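Local coordinates for protein putative hexose oxidase (Nonomuraea sp. ATCC 39727, PDB 5AWV) that probably uses bicovalently attached FAD to oxidise the sugar of teicoplanin-type glycopeptide antibiotics, and is seen here with teicoplanin bound, at residues A[94-99]-A[515-520]; A[51-56]-A[363-368]. All coordinates share one frame; numbering follows the deposited sequence.

Interaction 1 of 2, residues A[94-99]-A[515-520]; sequences EDFVDN and FHHALS. With FAD (flavin-adenine dinucleotide), chain M.
The adenosine end of the FAD site is bordered by a stacked pair of rings, Phe-96 from the loop after strand 84-87 and His-517 from the C-terminal loop. The rings lie face to face, centroids 3.8 Å apart and planes at 12°, with His-517 ND1 over the centre of the phenyl ring. His-517 CG is staggered between the backbone N and the carbonyl carbon (chi1 55°), which turns the imidazole onto Phe-96, while Ser-520 CB covers its opposite face. Outside the two loops, Gly-218 O accepts a hydrogen bond from His-517 NE2, which helps to fix the rotation of the ring. The ribose hydroxyl O3B of FAD approaches the Phe-96 ring near its plane, 3.5 Å from CD2, and lies obliquely to the imidazole. Leu-519 CB (4.0 Å from Phe-96 CZ) and Ala-518 CB (4.2 Å from Phe-96 CE1) both approach the phenyl ring obliquely, whereas Leu-519 CD1 lies at its edge, in the ring plane. The polar link is indirect: a water donates to Asp-95 OD1 at 2.9 Å and accepts from Ala-518 N at 3.0 Å. Beside the stack, Val-97 CG2 rests 3.7 Å from ribose O2B. Loops from the FAD-binding and berberine-like sequence ranges thus meet beside the cofactor ribose, in keeping with the flavoprotein fold of the berberine bridge enzyme type.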
loop_
_atom_site.group_PDB
_atom_site.type_symbol
_atom_site.label_atom_id
_atom_site.label_comp_id
_atom_site.label_asym_id
_atom_site.label_seq_id
_atom_site.Cartn_x
_atom_site.Cartn_y
_atom_site.Cartn_z
ATOM N N GLU A 94 -0.899 -2.829 -10.878
ATOM C CA GLU A 94 -0.378 -2.923 -12.248
ATOM C C GLU A 94 0.719 -3.982 -12.342
ATOM O O GLU A 94 1.112 -4.590 -11.369
ATOM C CB GLU A 94 0.142 -1.551 -12.759
ATOM C CG GLU A 94 -0.922 -0.719 -13.420
ATOM C CD GLU A 94 -1.418 -1.322 -14.733
ATOM O OE1 GLU A 94 -0.871 -2.372 -15.146
ATOM O OE2 GLU A 94 -2.322 -0.734 -15.326
ATOM N N ASP A 95 1.188 -4.213 -13.562
ATOM C CA ASP A 95 2.236 -5.219 -13.876
ATOM C C ASP A 95 3.667 -4.737 -13.635
ATOM O O ASP A 95 4.584 -5.178 -14.332
ATOM C CB ASP A 95 2.138 -5.653 -15.345
ATOM C CG ASP A 95 2.580 -4.552 -16.308
ATOM O OD1 ASP A 95 2.769 -3.334 -15.896
ATOM O OD2 ASP A 95 2.728 -4.932 -17.490
ATOM N N PHE A 96 3.892 -3.926 -12.618
ATOM C CA PHE A 96 5.206 -3.337 -12.428
ATOM C C PHE A 96 6.224 -4.392 -11.995
ATOM O O PHE A 96 7.419 -4.255 -12.274
ATOM C CB PHE A 96 5.197 -2.234 -11.390
ATOM C CG PHE A 96 4.312 -1.055 -11.699
ATOM C CD1 PHE A 96 3.737 -0.826 -12.961
ATOM C CD2 PHE A 96 4.101 -0.103 -10.710
ATOM C CE1 PHE A 96 2.982 0.311 -13.190
ATOM C CE2 PHE A 96 3.322 1.029 -10.956
ATOM C CZ PHE A 96 2.736 1.236 -12.194
ATOM N N VAL A 97 5.774 -5.442 -11.319
ATOM C CA VAL A 97 6.650 -6.495 -10.871
ATOM C C VAL A 97 6.478 -7.736 -11.724
ATOM O O VAL A 97 7.506 -8.353 -12.061
ATOM C CB VAL A 97 6.390 -6.843 -9.387
ATOM C CG1 VAL A 97 7.296 -7.949 -8.873
ATOM C CG2 VAL A 97 6.544 -5.559 -8.545
ATOM N N ASP A 98 5.229 -8.136 -11.999
ATOM C CA ASP A 98 4.937 -9.384 -12.662
ATOM C C ASP A 98 4.604 -9.064 -14.136
ATOM O O ASP A 98 3.500 -8.635 -14.475
ATOM C CB ASP A 98 3.789 -10.122 -12.032
ATOM C CG ASP A 98 4.110 -10.637 -10.642
ATOM O OD1 ASP A 98 5.187 -11.235 -10.452
ATOM O OD2 ASP A 98 3.215 -10.470 -9.756
ATOM N N ASN A 99 5.635 -9.134 -14.976
ATOM C CA ASN A 99 5.474 -8.933 -16.451
ATOM C C ASN A 99 6.551 -9.781 -17.119
ATOM O O ASN A 99 7.551 -10.097 -16.486
ATOM C CB ASN A 99 5.453 -7.431 -16.882
ATOM C CG ASN A 99 6.733 -6.714 -16.582
ATOM O OD1 ASN A 99 6.791 -5.753 -15.774
ATOM N ND2 ASN A 99 7.796 -7.189 -17.155
ATOM N N PHE A 515 15.757 1.746 -12.394
ATOM C CA PHE A 515 14.453 1.456 -11.742
ATOM C C PHE A 515 13.343 2.034 -12.595
ATOM O O PHE A 515 13.214 3.227 -12.688
ATOM C CB PHE A 515 14.469 1.986 -10.337
ATOM C CG PHE A 515 15.520 1.347 -9.526
ATOM C CD1 PHE A 515 15.292 0.086 -8.988
ATOM C CD2 PHE A 515 16.800 1.917 -9.396
ATOM C CE1 PHE A 515 16.279 -0.576 -8.290
ATOM C CE2 PHE A 515 17.794 1.229 -8.673
ATOM C CZ PHE A 515 17.505 -0.005 -8.106
ATOM N N HIS A 516 12.608 1.163 -13.282
ATOM C CA HIS A 516 11.587 1.589 -14.188
ATOM C C HIS A 516 10.456 0.553 -14.392
ATOM O O HIS A 516 10.626 -0.602 -14.134
ATOM C CB HIS A 516 12.218 2.039 -15.576
ATOM C CG HIS A 516 12.758 0.913 -16.390
ATOM N ND1 HIS A 516 12.009 0.259 -17.329
ATOM C CD2 HIS A 516 13.970 0.302 -16.376
ATOM C CE1 HIS A 516 12.727 -0.729 -17.859
ATOM N NE2 HIS A 516 13.920 -0.725 -17.276
ATOM N N HIS A 517 9.326 1.062 -14.886
ATOM C CA HIS A 517 8.100 0.327 -15.163
ATOM C C HIS A 517 7.151 1.218 -15.914
ATOM O O HIS A 517 7.494 2.360 -16.193
ATOM C CB HIS A 517 7.506 -0.250 -13.864
ATOM C CG HIS A 517 7.260 0.760 -12.779
ATOM N ND1 HIS A 517 6.322 1.759 -12.897
ATOM C CD2 HIS A 517 7.837 0.921 -11.564
ATOM C CE1 HIS A 517 6.288 2.464 -11.770
ATOM N NE2 HIS A 517 7.197 1.971 -10.943
ATOM N N ALA A 518 5.929 0.746 -16.242
ATOM C CA ALA A 518 4.949 1.508 -17.095
ATOM C C ALA A 518 4.587 3.015 -16.825
ATOM O O ALA A 518 4.317 3.776 -17.757
ATOM C CB ALA A 518 3.681 0.669 -17.331
ATOM N N LEU A 519 4.660 3.427 -15.584
ATOM C CA LEU A 519 4.304 4.722 -15.085
ATOM C C LEU A 519 5.458 5.171 -14.124
ATOM O O LEU A 519 5.224 5.775 -13.086
ATOM C CB LEU A 519 3.012 4.601 -14.259
ATOM C CG LEU A 519 1.735 4.231 -15.034
ATOM C CD1 LEU A 519 0.628 4.084 -14.020
ATOM C CD2 LEU A 519 1.423 5.300 -16.077
ATOM N N SER A 520 6.718 4.902 -14.520
ATOM C CA SER A 520 7.905 5.417 -13.788
ATOM C C SER A 520 8.321 6.790 -14.276
ATOM O O SER A 520 8.211 7.141 -15.454
ATOM C CB SER A 520 9.027 4.422 -13.791
ATOM O OG SER A 520 9.462 4.177 -15.151
HETATM P PA FAD M . 4.382 -4.408 -4.448
HETATM O O1A FAD M . 3.555 -4.986 -5.577
HETATM O O2A FAD M . 5.324 -5.236 -3.704
HETATM O O5B FAD M . 5.120 -3.095 -4.928
HETATM C C5B FAD M . 4.444 -1.999 -5.636
HETATM C C4B FAD M . 5.449 -1.169 -6.370
HETATM O O4B FAD M . 6.412 -0.549 -5.510
HETATM C C3B FAD M . 6.279 -1.898 -7.440
HETATM O O3B FAD M . 6.700 -1.055 -8.540
HETATM C C2B FAD M . 7.437 -2.321 -6.589
HETATM O O2B FAD M . 8.527 -2.645 -7.387
HETATM C C1B FAD M . 7.665 -1.146 -5.697
HETATM N N9A FAD M . 8.306 -1.534 -4.463
HETATM C C8A FAD M . 7.956 -2.455 -3.556
HETATM N N7A FAD M . 8.784 -2.455 -2.489
HETATM C C5A FAD M . 9.683 -1.501 -2.690
HETATM C C6A FAD M . 10.888 -1.024 -1.978
HETATM N N6A FAD M . 11.212 -1.614 -0.831
HETATM N N1A FAD M . 11.569 0.020 -2.538
HETATM C C2A FAD M . 11.200 0.566 -3.733
HETATM N N3A FAD M . 10.131 0.154 -4.469
HETATM C C4A FAD M . 9.404 -0.896 -3.992
HETATM N N1 FAD M . -3.727 1.773 -0.735
HETATM C C2 FAD M . -4.145 2.724 0.154
HETATM O O2 FAD M . -3.510 3.800 0.236
HETATM N N3 FAD M . -5.195 2.538 0.968
HETATM C C4 FAD M . -5.829 1.350 1.059
HETATM O O4 FAD M . -6.778 1.174 1.854
HETATM C C4X FAD M . -5.414 0.262 0.162
HETATM N N5 FAD M . -6.008 -0.983 0.181
HETATM C C5X FAD M . -5.560 -2.026 -0.583
HETATM C C6 FAD M . -6.181 -3.285 -0.445
HETATM C C7 FAD M . -5.720 -4.280 -1.349
HETATM C C7M FAD M . -6.381 -5.681 -1.293
HETATM C C8 FAD M . -4.581 -4.060 -2.327
HETATM C C8M FAD M . -3.942 -5.208 -3.070
HETATM C C9 FAD M . -3.969 -2.787 -2.353
HETATM C C9A FAD M . -4.428 -1.779 -1.556
HETATM N N10 FAD M . -3.859 -0.477 -1.570
HETATM C C10 FAD M . -4.288 0.536 -0.728
HETATM C "C1'" FAD M . -2.764 -0.137 -2.537
HETATM C "C2'" FAD M . -1.408 -0.263 -1.952
HETATM O "O2'" FAD M . -1.197 0.908 -1.186
HETATM C "C3'" FAD M . -0.503 -0.259 -3.126
HETATM O "O3'" FAD M . -0.905 -1.375 -3.922
HETATM C "C4'" FAD M . 0.975 -0.412 -2.670
HETATM O "O4'" FAD M . 1.790 0.081 -3.736
HETATM C "C5'" FAD M . 1.265 -1.876 -2.455
HETATM O "O5'" FAD M . 2.587 -2.048 -1.909
HETATM P P FAD M . 3.209 -3.488 -1.869
HETATM O O1P FAD M . 4.496 -3.451 -1.203
HETATM O O2P FAD M . 2.261 -4.525 -1.333
HETATM O O3P FAD M . 3.248 -3.799 -3.440
HETATM O O HOH W 1 5.461 -2.173 -16.154
#

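Interaction 2 of 2, residues A[51-56]-A[363-368]; sequences NSRFNG and ASKTKA. With N1L (2-amino-2-deoxy-beta-D-glucopyranuronic acid), chain B.
Ser-364 O, on the edge strand 363-371, is gripped by two donors from the loop 51-56. Asn-51 ND2 gives the shorter and nearly straight bond, 2.9 Å to Ser-364 O with an N-H...O angle of 174°; the oxygen lies in the amide plane of Asn-51, yet the donor stands above the carbonyl plane of Ser-364. Arg-53 NH1 supplies the other bond to Ser-364 O, 3.1 Å long and more bent, at the guanidinium edge. The amide of Asn-51 works from both ends. Asn-51 OD1 accepts from Arg-53 N at 3.0 Å, closing an Asx turn over the type I turn of Asn-51 to Phe-54, and also takes a weak bond from Ser-364 N at 3.3 Å. With CG anti to the backbone N (chi1 -173°), the Asn-51 amide reaches both the C=O and, weakly, the N-H of Ser-364, an approximate imitation of strand pairing. Arg-53 is likewise extended at chi1 and chi2, then bends at chi3 across Lys-365, whose CD lies 3.6 Å from Arg-53 NH1. Phe-54 CE1 sits over one guanidinium face, so the flat group is supported by its own loop. The cationic ends Arg-53 NH2 and Lys-365 NZ come within 4.1 Å of each other; a water accepts from Lys-365 NZ and, weakly, from Arg-53 NH2, and Lys-365 has its salt bridge with Asp-475. Next along the strand, Thr-366 OG1 lies 2.7 Å from O3 of the bound aminoglucuronic acid sugar. The nearby like charges are probably eased by Asp-475 and the water, while beside the sugar site the Asn-51 amide binds the strand's C=O firmly and its N-H only weakly.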
loop_
_atom_site.group_PDB
_atom_site.type_symbol
_atom_site.label_atom_id
_atom_site.label_comp_id
_atom_site.label_asym_id
_atom_site.label_seq_id
_atom_site.Cartn_x
_atom_site.Cartn_y
_atom_site.Cartn_z
ATOM N N ASN A 51 -2.733 -9.619 -7.598
ATOM C CA ASN A 51 -3.598 -9.560 -8.705
ATOM C C ASN A 51 -3.200 -10.611 -9.737
ATOM O O ASN A 51 -2.197 -10.473 -10.423
ATOM C CB ASN A 51 -3.633 -8.134 -9.274
ATOM C CG ASN A 51 -4.686 -7.943 -10.381
ATOM O OD1 ASN A 51 -5.134 -8.892 -11.034
ATOM N ND2 ASN A 51 -5.131 -6.710 -10.551
ATOM N N SER A 52 -4.028 -11.652 -9.863
ATOM C CA SER A 52 -3.753 -12.752 -10.797
ATOM C C SER A 52 -3.880 -12.440 -12.279
ATOM O O SER A 52 -3.541 -13.235 -13.050
ATOM C CB SER A 52 -4.601 -14.005 -10.405
ATOM O OG SER A 52 -5.949 -13.625 -10.523
ATOM N N ARG A 53 -4.192 -11.236 -12.682
ATOM C CA ARG A 53 -4.014 -10.792 -14.049
ATOM C C ARG A 53 -2.567 -10.775 -14.542
ATOM O O ARG A 53 -2.335 -10.912 -15.719
ATOM C CB ARG A 53 -4.669 -9.448 -14.168
ATOM C CG ARG A 53 -4.678 -8.795 -15.528
ATOM C CD ARG A 53 -5.650 -7.641 -15.477
ATOM N NE ARG A 53 -5.190 -6.524 -16.240
ATOM C CZ ARG A 53 -5.054 -5.281 -15.759
ATOM N NH1 ARG A 53 -5.389 -4.891 -14.457
ATOM N NH2 ARG A 53 -4.595 -4.388 -16.623
ATOM N N PHE A 54 -1.597 -10.614 -13.655
ATOM C CA PHE A 54 -0.203 -10.430 -14.043
ATOM C C PHE A 54 0.701 -11.626 -13.716
ATOM O O PHE A 54 0.693 -12.152 -12.589
ATOM C CB PHE A 54 0.350 -9.209 -13.318
ATOM C CG PHE A 54 -0.575 -8.015 -13.303
ATOM C CD1 PHE A 54 -1.037 -7.494 -14.487
ATOM C CD2 PHE A 54 -0.905 -7.398 -12.127
ATOM C CE1 PHE A 54 -1.846 -6.356 -14.507
ATOM C CE2 PHE A 54 -1.760 -6.305 -12.125
ATOM C CZ PHE A 54 -2.224 -5.784 -13.319
ATOM N N ASN A 55 1.576 -11.959 -14.670
ATOM C CA ASN A 55 2.519 -13.049 -14.520
ATOM C C ASN A 55 3.791 -12.710 -15.177
ATOM O O ASN A 55 3.790 -12.047 -16.198
ATOM C CB ASN A 55 2.014 -14.334 -15.207
ATOM C CG ASN A 55 0.895 -14.940 -14.433
ATOM O OD1 ASN A 55 -0.256 -14.726 -14.785
ATOM N ND2 ASN A 55 1.201 -15.560 -13.294
ATOM N N GLY A 56 4.851 -13.173 -14.588
ATOM C CA GLY A 56 6.178 -13.046 -15.126
ATOM C C GLY A 56 6.898 -14.359 -14.985
ATOM O O GLY A 56 6.337 -15.336 -14.457
ATOM N N ALA A 363 -8.608 -11.869 -10.728
ATOM C CA ALA A 363 -8.092 -10.908 -11.629
ATOM C C ALA A 363 -8.986 -9.621 -11.520
ATOM O O ALA A 363 -10.164 -9.727 -11.382
ATOM C CB ALA A 363 -8.102 -11.512 -13.006
ATOM N N SER A 364 -8.418 -8.425 -11.488
ATOM C CA SER A 364 -9.203 -7.220 -11.374
ATOM C C SER A 364 -8.529 -6.053 -12.062
ATOM O O SER A 364 -7.335 -6.088 -12.358
ATOM C CB SER A 364 -9.452 -6.946 -9.870
ATOM O OG SER A 364 -8.260 -6.492 -9.262
ATOM N N LYS A 365 -9.291 -5.013 -12.331
ATOM C CA LYS A 365 -8.784 -3.735 -12.826
ATOM C C LYS A 365 -9.489 -2.635 -12.081
ATOM O O LYS A 365 -10.740 -2.600 -12.034
ATOM C CB LYS A 365 -9.094 -3.585 -14.304
ATOM C CG LYS A 365 -8.846 -2.236 -14.923
ATOM C CD LYS A 365 -7.410 -2.010 -15.066
ATOM C CE LYS A 365 -7.117 -0.735 -15.815
ATOM N NZ LYS A 365 -5.649 -0.497 -15.747
ATOM N N THR A 366 -8.705 -1.713 -11.501
ATOM C CA THR A 366 -9.223 -0.614 -10.804
ATOM C C THR A 366 -8.687 0.642 -11.467
ATOM O O THR A 366 -7.490 0.718 -11.812
ATOM C CB THR A 366 -8.777 -0.628 -9.324
ATOM O OG1 THR A 366 -9.268 -1.758 -8.656
ATOM C CG2 THR A 366 -9.270 0.611 -8.591
ATOM N N LYS A 367 -9.548 1.590 -11.712
ATOM C CA LYS A 367 -9.212 2.899 -12.252
ATOM C C LYS A 367 -9.589 3.887 -11.183
ATOM O O LYS A 367 -10.450 3.574 -10.337
ATOM C CB LYS A 367 -9.916 3.160 -13.578
ATOM C CG LYS A 367 -9.663 2.067 -14.587
ATOM C CD LYS A 367 -10.389 2.133 -15.897
ATOM C CE LYS A 367 -10.092 3.390 -16.648
ATOM N NZ LYS A 367 -8.722 3.415 -17.244
ATOM N N ALA A 368 -9.010 5.067 -11.166
ATOM C CA ALA A 368 -9.187 5.973 -9.974
ATOM C C ALA A 368 -9.156 7.462 -10.313
ATOM O O ALA A 368 -8.646 7.881 -11.355
ATOM C CB ALA A 368 -8.036 5.663 -8.979
HETATM C C1 N1L B . -9.473 -3.442 -2.250
HETATM C C2 N1L B . -9.929 -3.300 -3.792
HETATM C C3 N1L B . -9.049 -2.318 -4.590
HETATM C C4 N1L B . -9.072 -0.995 -3.854
HETATM C C5 N1L B . -8.376 -1.171 -2.477
HETATM C C6 N1L B . -8.224 0.164 -1.701
HETATM N N2 N1L B . -9.949 -4.571 -4.514
HETATM O O3 N1L B . -9.599 -2.085 -5.973
HETATM O O4 N1L B . -8.431 0.105 -4.679
HETATM O O5 N1L B . -9.193 -2.077 -1.635
HETATM O O6B N1L B . -9.327 0.498 -0.865
HETATM O O6A N1L B . -8.166 1.231 -2.561
HETATM O O HOH W 2 -4.008 -2.116 -17.491
#

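Overall arrangement
The segments alternate along the chain, 51-56, 94-99, 363-368 and 515-520, so each contact joins an N-terminal loop to a distant later part of the sequence. Their centres lie 12 Å apart, on the same side of the chain's centre, and they touch directly: the Phe-54 ring of interaction 2 packs against the backbone of Glu-94 and Asp-95 in interaction 1, and Glu-94 OE2 makes a long, weak ion pair with Lys-365 NZ. Interaction 1 lies beside the FAD ribose, whereas interaction 2 ties a loop to the outermost strand 363-371 of the seven-stranded antiparallel sheet, next to the bound sugar. Through these shared residues the FAD-side loops adjoin the sheet that carries the bound sugar.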